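Local coordinates for protein N5-carboxyaminoimidazole ribonucleotide synthetase (Bacillus anthracis, PDB 3QFF) that probably catalyses the ATP-dependent carboxylation of aminoimidazole ribonucleotide to N5-carboxyaminoimidazole ribonucleotide, a step of bacterial purine biosynthesis, at residues Q297-R300 and A301-L305; G23-G26 and R27-A30; G283-T286 and Q287-E291. One frame throughout, in Å; residues are numbered along the deposited sequence.

Contact 1. Residues Q297-R300 and A301-L305; sequences QHIR and AICNL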
# COMPACT_ATOMS: atom_id res chain seq x y z
N GLN A 297 9.99 0.39 3.58
CA GLN A 297 11.28 0.24 4.27
C GLN A 297 12.26 1.35 3.91
O GLN A 297 12.92 1.91 4.79
CB GLN A 297 11.93 -1.13 3.99
CG GLN A 297 11.23 -2.30 4.65
CD GLN A 297 11.38 -2.31 6.18
OE1 GLN A 297 11.06 -1.34 6.87
NE2 GLN A 297 11.84 -3.44 6.71
N HIS A 298 12.35 1.68 2.63
CA HIS A 298 13.28 2.70 2.15
C HIS A 298 12.96 4.06 2.77
O HIS A 298 13.87 4.78 3.22
CB HIS A 298 13.27 2.79 0.62
CG HIS A 298 14.25 3.78 0.07
ND1 HIS A 298 15.58 3.50 -0.11
CD2 HIS A 298 14.08 5.06 -0.34
CE1 HIS A 298 16.20 4.56 -0.60
NE2 HIS A 298 15.31 5.53 -0.74
N ILE A 299 11.67 4.41 2.80
CA ILE A 299 11.24 5.66 3.43
C ILE A 299 11.62 5.71 4.92
O ILE A 299 12.22 6.69 5.38
CB ILE A 299 9.71 5.93 3.23
CG1 ILE A 299 9.37 6.13 1.74
CG2 ILE A 299 9.27 7.16 4.05
CD1 ILE A 299 10.24 7.18 1.00
N ARG A 300 11.30 4.64 5.65
CA ARG A 300 11.65 4.55 7.09
C ARG A 300 13.15 4.66 7.30
O ARG A 300 13.57 5.32 8.24
CB ARG A 300 11.16 3.24 7.71
CG ARG A 300 9.65 3.11 7.78
CD ARG A 300 9.22 1.65 8.03
NE ARG A 300 7.82 1.57 8.44
CZ ARG A 300 6.77 1.60 7.62
NH1 ARG A 300 6.93 1.72 6.31
NH2 ARG A 300 5.53 1.53 8.11
N ALA A 301 13.93 4.01 6.45
CA ALA A 301 15.39 4.00 6.56
C ALA A 301 16.01 5.39 6.43
O ALA A 301 16.87 5.77 7.24
CB ALA A 301 16.02 3.04 5.51
N ILE A 302 15.59 6.14 5.42
CA ILE A 302 16.17 7.46 5.19
C ILE A 302 15.65 8.51 6.19
O ILE A 302 16.35 9.48 6.49
CB ILE A 302 16.01 7.95 3.73
CG1 ILE A 302 14.53 8.20 3.40
CG2 ILE A 302 16.69 6.96 2.74
CD1 ILE A 302 14.29 8.93 2.09
N CYS A 303 14.43 8.32 6.67
CA CYS A 303 13.83 9.23 7.64
C CYS A 303 14.22 8.85 9.07
O CYS A 303 13.89 9.58 10.01
CB CYS A 303 12.30 9.25 7.51
SG CYS A 303 11.66 9.97 5.98
N ASN A 304 14.91 7.72 9.21
CA ASN A 304 15.34 7.19 10.52
C ASN A 304 14.17 6.87 11.44
O ASN A 304 14.18 7.18 12.63
CB ASN A 304 16.37 8.14 11.18
CG ASN A 304 17.22 7.46 12.24
OD1 ASN A 304 17.39 6.23 12.23
ND2 ASN A 304 17.77 8.25 13.16
N LEU A 305 13.13 6.26 10.88
CA LEU A 305 12.06 5.67 11.69
C LEU A 305 12.42 4.21 11.97
O LEU A 305 13.28 3.63 11.29
CB LEU A 305 10.73 5.75 10.94
CG LEU A 305 10.36 7.10 10.32
CD1 LEU A 305 9.09 6.95 9.51
CD2 LEU A 305 10.19 8.20 11.40
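I302 lies one turn beyond H298 on helix 294-303, and its side chain lies against both the H298 ring and the backbone carbonyls of the turn before. I302 CB sits 3.9 Å from H298 O. From there the two branches part. I302 CG1, placed between the backbone N and the carbonyl carbon (chi1 66°), turns back over the preceding turn, 3.4 Å from I299 O. I302 CG2 goes to the imidazole instead, lying over one face of the ring toward its rim, 4.0 Å from H298 NE2, in a CH-pi contact. A beta-branched residue suits this place because one carbon serves both surfaces. Two bonds, from ND1 to T257 OG1 and from NE2 to T80 OG1, limit the rotation of the ring against which I302 packs. The helix ends here in a Schellman motif: N304 takes positive phi (62°), a conformation asparagine tolerates well, and L305 N reaches back 2.8 Å to R300 O, while N304 N makes a weak bond to A301 O. Beyond the turn L305 CB returns to within 4.1 Å of R300 CB. On another flank I299 CG2 meets C303 SG at 4.2 Å, a small apolar pair next to the I299 O to C303 N bond of 3.0 Å.

Contact 2. Residues G23-G26 and R27-A30; sequences GQLG and RMMA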
# COMPACT_ATOMS: atom_id res chain seq x y z
N GLY A 23 10.43 7.95 -12.35
CA GLY A 23 9.94 6.69 -12.89
C GLY A 23 9.18 5.87 -11.84
O GLY A 23 8.82 6.37 -10.78
N GLN A 24 8.94 4.61 -12.14
CA GLN A 24 8.07 3.80 -11.27
C GLN A 24 8.62 3.61 -9.84
O GLN A 24 7.86 3.48 -8.90
CB GLN A 24 7.76 2.45 -11.91
CG GLN A 24 8.95 1.54 -12.15
CD GLN A 24 9.62 1.75 -13.51
OE1 GLN A 24 9.49 2.80 -14.13
NE2 GLN A 24 10.39 0.75 -13.95
N LEU A 25 9.94 3.60 -9.69
CA LEU A 25 10.52 3.41 -8.36
C LEU A 25 10.24 4.63 -7.50
O LEU A 25 9.91 4.49 -6.33
CB LEU A 25 12.03 3.14 -8.44
CG LEU A 25 12.43 1.93 -9.30
CD1 LEU A 25 13.94 1.79 -9.28
CD2 LEU A 25 11.76 0.62 -8.80
N GLY A 26 10.36 5.80 -8.11
CA GLY A 26 9.91 7.05 -7.49
C GLY A 26 8.43 7.04 -7.13
O GLY A 26 8.07 7.42 -6.02
N ARG A 27 7.57 6.63 -8.05
CA ARG A 27 6.13 6.59 -7.78
C ARG A 27 5.80 5.69 -6.58
O ARG A 27 5.03 6.06 -5.69
CB ARG A 27 5.37 6.11 -9.02
CG ARG A 27 3.86 5.91 -8.82
CD ARG A 27 3.31 5.23 -10.08
NE ARG A 27 1.86 5.02 -10.08
CZ ARG A 27 0.96 5.87 -10.58
NH1 ARG A 27 1.35 7.04 -11.08
NH2 ARG A 27 -0.33 5.55 -10.57
N MET A 28 6.39 4.50 -6.56
CA MET A 28 6.14 3.56 -5.47
C MET A 28 6.71 4.00 -4.11
O MET A 28 6.08 3.77 -3.07
CB MET A 28 6.57 2.16 -5.86
CG MET A 28 5.59 1.54 -6.85
SD MET A 28 6.05 -0.09 -7.43
CE MET A 28 7.41 0.24 -8.57
N MET A 29 7.87 4.65 -4.12
CA MET A 29 8.41 5.27 -2.88
C MET A 29 7.40 6.32 -2.39
O MET A 29 7.10 6.44 -1.20
CB MET A 29 9.73 6.02 -3.16
CG MET A 29 11.01 5.18 -3.29
SD MET A 29 12.41 6.31 -3.65
CE MET A 29 13.74 5.16 -4.03
N ALA A 30 6.91 7.10 -3.34
CA ALA A 30 6.04 8.24 -3.03
C ALA A 30 4.68 7.80 -2.50
O ALA A 30 4.13 8.43 -1.60
CB ALA A 30 5.89 9.14 -4.26
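R27 N binds G23 O at 3.0 Å in the first turn of helix 24-35, where G23 and G26 belong to a GxGxxG sequence consistent with the Rossmann-like preATP-grasp domain. The helix is the middle element of a beta-alpha-beta unit between strands 16-20 and 39-44. Three further backbone bonds continue the turn, M28 N to Q24 O, M29 N to L25 O and A30 N to G26 O, the last at 2.9 Å. The N-cap G23 and G26 have no side chain, which leaves their N-H groups easily approached by the E82 carboxylate that bonds both, a negative charge that would probably favour the positive end of the helix dipole.

Among polar side chains, R27, extended as far as NE, bonds P50 O through NH1 and K34 O of the second subunit through NH2. The amide oxygen of Q24 suits the lysine amine K346 NZ, which it bonds.

The methionine chains pack on both carbon and carbonyl oxygen. M29 CG passes 3.3 Å from L25 O. M28 runs alongside Q24, and its bend at chi3 (-74°) folds the methyl back toward the helix start. M28 CE makes an apolar contact with L25 CD2 at 4.4 Å. Carbon also meets carbon where M28 CE lies 4.0 Å from Q24 CB. M28 CE comes within 3.3 Å of Q24 O.

Contact 3. Residues G283-T286 and Q287-E291; sequences GHYT and QDACE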
# COMPACT_ATOMS: atom_id res chain seq x y z
N GLY A 283 12.50 -6.78 -5.97
CA GLY A 283 11.87 -6.59 -4.66
C GLY A 283 10.41 -6.15 -4.71
O GLY A 283 9.80 -5.91 -3.66
N HIS A 284 9.83 -6.04 -5.90
CA HIS A 284 8.41 -5.61 -6.00
C HIS A 284 7.43 -6.59 -5.36
O HIS A 284 6.34 -6.19 -4.92
CB HIS A 284 8.01 -5.38 -7.47
CG HIS A 284 8.70 -4.24 -8.13
ND1 HIS A 284 9.41 -3.28 -7.44
CD2 HIS A 284 8.75 -3.87 -9.44
CE1 HIS A 284 9.89 -2.39 -8.29
NE2 HIS A 284 9.50 -2.72 -9.51
N TYR A 285 7.82 -7.87 -5.29
CA TYR A 285 7.02 -8.87 -4.59
C TYR A 285 6.66 -8.44 -3.16
O TYR A 285 5.62 -8.84 -2.65
CB TYR A 285 7.73 -10.22 -4.54
CG TYR A 285 8.85 -10.32 -3.52
CD1 TYR A 285 10.17 -9.98 -3.85
CD2 TYR A 285 8.60 -10.78 -2.22
CE1 TYR A 285 11.20 -10.08 -2.92
CE2 TYR A 285 9.61 -10.88 -1.28
CZ TYR A 285 10.91 -10.54 -1.64
OH TYR A 285 11.89 -10.65 -0.69
N THR A 286 7.52 -7.65 -2.52
CA THR A 286 7.34 -7.28 -1.12
C THR A 286 6.08 -6.44 -0.89
O THR A 286 5.58 -6.38 0.24
CB THR A 286 8.52 -6.45 -0.57
OG1 THR A 286 8.69 -5.26 -1.36
CG2 THR A 286 9.80 -7.28 -0.57
N GLN A 287 5.59 -5.78 -1.94
CA GLN A 287 4.40 -4.92 -1.85
C GLN A 287 3.16 -5.67 -1.42
O GLN A 287 2.27 -5.10 -0.80
CB GLN A 287 4.10 -4.28 -3.20
CG GLN A 287 4.98 -3.09 -3.55
CD GLN A 287 4.52 -2.44 -4.82
OE1 GLN A 287 4.38 -3.10 -5.87
NE2 GLN A 287 4.24 -1.15 -4.75
N ASP A 288 3.07 -6.94 -1.81
CA ASP A 288 1.88 -7.73 -1.52
C ASP A 288 2.14 -8.92 -0.60
O ASP A 288 1.23 -9.40 0.07
CB ASP A 288 1.18 -8.14 -2.83
CG ASP A 288 0.69 -6.93 -3.62
OD1 ASP A 288 -0.17 -6.20 -3.10
OD2 ASP A 288 1.18 -6.70 -4.76
N ALA A 289 3.39 -9.38 -0.54
CA ALA A 289 3.68 -10.65 0.14
C ALA A 289 4.45 -10.54 1.45
O ALA A 289 4.58 -11.54 2.17
CB ALA A 289 4.42 -11.59 -0.80
N CYS A 290 4.96 -9.34 1.76
CA CYS A 290 5.72 -9.15 3.00
C CYS A 290 5.03 -8.19 3.94
O CYS A 290 4.17 -7.41 3.55
CB CYS A 290 7.13 -8.63 2.71
SG CYS A 290 8.21 -9.84 1.98
N GLU A 291 5.45 -8.24 5.20
CA GLU A 291 4.91 -7.39 6.23
C GLU A 291 5.14 -5.88 5.98
O GLU A 291 4.30 -5.06 6.34
CB GLU A 291 5.47 -7.85 7.58
CG GLU A 291 4.70 -7.33 8.75
CD GLU A 291 5.10 -8.00 10.04
OE1 GLU A 291 5.14 -7.28 11.06
OE2 GLU A 291 5.39 -9.22 10.02
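With chi1 at 77°, Y285 swings its ring to the side where C290 arrives, and C290 SG, anti to its own carbonyl carbon (chi1 -71°), comes to 3.7 Å from Y285 CE2. The sulfur approaches the ring obliquely, in a sulfur-aromatic contact. The same sulfur, C290 SG, lies 3.9 Å from T286 CG2, a methyl that sits over one face of the tyrosine ring, toward the rim; A289 CB is near the ring edge. Small residues at 289 and 290 suit positions so close to a large aromatic.

T286 also has a polar branch. Its chi1 of 58° sends T286 OG1 back to G283 O, which it meets at 2.6 Å and nearly along the C=O axis, while T286 N binds the same oxygen at 3.1 Å. OG1 is engaged again by Q294 N, so the hydroxyl ties the turn to the start of helix 294-303.

Y285 O likewise takes two donors, A289 N, 3.1 Å away, and D288 N. H284 O accepts from Q287 N at 3.1 Å. G283-T286 is a type I beta turn leading into the short helix 286-289, within the ATP-grasp domain and after strand 270-276, an outermost strand of the large antiparallel sheet.

Overall arrangement
Along the chain the order is contact 2, contact 3, contact 1, yet the three lie together, their centres 15 to 17 Å apart. Contact 2, on helix 24-35 of the Rossmann-like region, is the common neighbour. M29 CE touches H298 NE2 of contact 1, while M28 SD lies 3.4 Å from Q287 NE2 of contact 3, and L25 CD2 packs on H284 CE1. Contacts 1 and 3 do not touch, but helices 286-289 and 294-303 are consecutive. The N-terminal domain is thereby joined to the ATP-grasp part. All three contacts touch the second subunit, so the domain junction adjoins the dimer interface.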